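Local coordinates for protein pseudoaglycone deacetylase Dbv21 (Actinoplanes teichomyceticus, PDB 3DFI) that probably removes the acetyl group from the sugar of a glycopeptide pseudoaglycone during A40926 biosynthesis, as a zinc-dependent deacetylase of the PIG-L family, at residues P206-V211 with N258-P263. Sequence-based numbering, arbitrary orientation.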
# COMPACT_ATOMS: atom_id res chain seq x y z
N PRO A 206 -14.56 -10.61 -5.18
CA PRO A 206 -14.18 -9.43 -4.40
C PRO A 206 -15.00 -9.31 -3.12
O PRO A 206 -16.16 -9.72 -3.10
CB PRO A 206 -14.53 -8.26 -5.35
CG PRO A 206 -15.60 -8.82 -6.29
CD PRO A 206 -15.21 -10.27 -6.46
N GLU A 207 -14.41 -8.77 -2.05
CA GLU A 207 -15.16 -8.54 -0.82
C GLU A 207 -15.01 -7.13 -0.31
O GLU A 207 -13.91 -6.61 -0.22
CB GLU A 207 -14.78 -9.55 0.28
CG GLU A 207 -15.95 -9.85 1.27
CD GLU A 207 -16.60 -11.22 1.07
OE1 GLU A 207 -15.90 -12.24 1.21
OE2 GLU A 207 -17.83 -11.28 0.78
N LEU A 208 -16.14 -6.52 0.01
CA LEU A 208 -16.18 -5.20 0.60
C LEU A 208 -15.99 -5.27 2.11
O LEU A 208 -16.75 -5.94 2.81
CB LEU A 208 -17.50 -4.51 0.25
CG LEU A 208 -17.70 -3.74 -1.06
CD1 LEU A 208 -16.74 -4.10 -2.20
CD2 LEU A 208 -19.14 -3.89 -1.53
N SER A 209 -14.97 -4.59 2.61
CA SER A 209 -14.76 -4.45 4.04
C SER A 209 -15.35 -3.11 4.49
O SER A 209 -14.86 -2.03 4.14
CB SER A 209 -13.27 -4.63 4.40
OG SER A 209 -12.83 -3.69 5.38
N PHE A 210 -16.45 -3.20 5.24
CA PHE A 210 -17.15 -2.03 5.76
C PHE A 210 -16.54 -1.56 7.06
O PHE A 210 -16.09 -2.38 7.87
CB PHE A 210 -18.63 -2.35 5.95
CG PHE A 210 -19.38 -2.49 4.67
CD1 PHE A 210 -19.54 -3.74 4.07
CD2 PHE A 210 -19.91 -1.37 4.04
CE1 PHE A 210 -20.23 -3.87 2.87
CE2 PHE A 210 -20.60 -1.49 2.84
CZ PHE A 210 -20.76 -2.75 2.26
N VAL A 211 -16.52 -0.25 7.24
CA VAL A 211 -15.94 0.37 8.42
C VAL A 211 -16.92 1.39 9.01
O VAL A 211 -17.86 1.82 8.33
CB VAL A 211 -14.55 1.04 8.13
CG1 VAL A 211 -13.57 0.05 7.46
CG2 VAL A 211 -14.70 2.31 7.29
N ASN A 258 -16.16 1.86 2.71
CA ASN A 258 -15.70 0.52 2.44
C ASN A 258 -14.52 0.50 1.47
O ASN A 258 -14.30 1.44 0.68
CB ASN A 258 -16.87 -0.34 1.92
CG ASN A 258 -17.45 0.17 0.63
OD1 ASN A 258 -18.43 0.93 0.63
ND2 ASN A 258 -16.85 -0.22 -0.48
N GLU A 259 -13.77 -0.59 1.54
CA GLU A 259 -12.60 -0.85 0.73
C GLU A 259 -12.69 -2.32 0.21
O GLU A 259 -13.21 -3.21 0.90
CB GLU A 259 -11.33 -0.62 1.58
CG GLU A 259 -11.22 0.84 2.14
CD GLU A 259 -10.12 1.02 3.19
OE1 GLU A 259 -9.84 0.07 3.98
OE2 GLU A 259 -9.53 2.13 3.24
N THR A 260 -12.22 -2.55 -1.01
CA THR A 260 -12.32 -3.86 -1.69
C THR A 260 -11.01 -4.62 -1.62
O THR A 260 -9.92 -4.06 -1.86
CB THR A 260 -12.69 -3.67 -3.17
OG1 THR A 260 -13.93 -2.97 -3.26
CG2 THR A 260 -12.82 -4.99 -3.90
N THR A 261 -11.11 -5.91 -1.31
CA THR A 261 -9.96 -6.82 -1.41
C THR A 261 -10.41 -8.11 -2.05
O THR A 261 -11.61 -8.38 -2.10
CB THR A 261 -9.31 -7.14 -0.04
OG1 THR A 261 -10.22 -7.90 0.77
CG2 THR A 261 -8.88 -5.87 0.70
N TRP A 262 -9.44 -8.92 -2.54
CA TRP A 262 -9.74 -10.24 -3.11
C TRP A 262 -8.86 -11.32 -2.49
O TRP A 262 -7.66 -11.07 -2.24
CB TRP A 262 -9.48 -10.29 -4.62
CG TRP A 262 -10.22 -9.38 -5.52
CD1 TRP A 262 -11.30 -9.69 -6.31
CD2 TRP A 262 -9.91 -8.00 -5.78
NE1 TRP A 262 -11.67 -8.59 -7.03
CE2 TRP A 262 -10.83 -7.54 -6.74
CE3 TRP A 262 -8.92 -7.11 -5.32
CZ2 TRP A 262 -10.83 -6.23 -7.22
CZ3 TRP A 262 -8.91 -5.81 -5.80
CH2 TRP A 262 -9.87 -5.38 -6.74
N PRO A 263 -9.42 -12.53 -2.30
CA PRO A 263 -8.55 -13.66 -1.98
C PRO A 263 -7.94 -14.20 -3.28
O PRO A 263 -8.38 -13.83 -4.37
CB PRO A 263 -9.50 -14.69 -1.37
CG PRO A 263 -10.81 -14.44 -2.03
CD PRO A 263 -10.84 -12.96 -2.40
O HOH W 1 -12.21 -5.94 1.77
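Phe210 turns one ring face to CB of Asn258, which lies 4.2 Å from the ring centroid and 26° off its normal, a CH-pi contact. Its chi1 of -72° sets CG anti to the carbonyl carbon, laying the ring beside the Asn258 side chain, both pointing the same way. On the same sheet face, Leu208 CD1 reaches Thr260 OG1 at 3.2 Å. Thr260 CG2 sits 4.0 Å above the Trp262 ring plane, offset toward the rim, and Pro206 CB approaches that indole obliquely, 3.3 Å from NE1.

Four backbone bonds fix the antiparallel register: Glu207 and Thr261 form one hydrogen-bonded pair, Ser209 and Glu259 the other. Glu207 N to Thr261 O (2.8 Å) is nearly linear at 169°, whereas Glu259 N to Ser209 O is longer (3.2 Å) and less straight. On the other face, one water donates to Glu207 O (2.7 Å) and Glu259 O and is hydrogen-bonded to Thr261 OG1.

Strand 201-210 is an outermost strand of the mixed sheet. The chemistry implies faces of different character: beside Phe210, Leu208 and Thr260, carbon atoms pack against a ring and polar atoms; on the other, Thr261 OG1 also hydrogen-bonds Arg180 NE, Ser209 OG and Glu259 OE1 both hydrogen-bond Ser27 OG, and Lys219 salt-bridges Glu259, satisfying the polar groups.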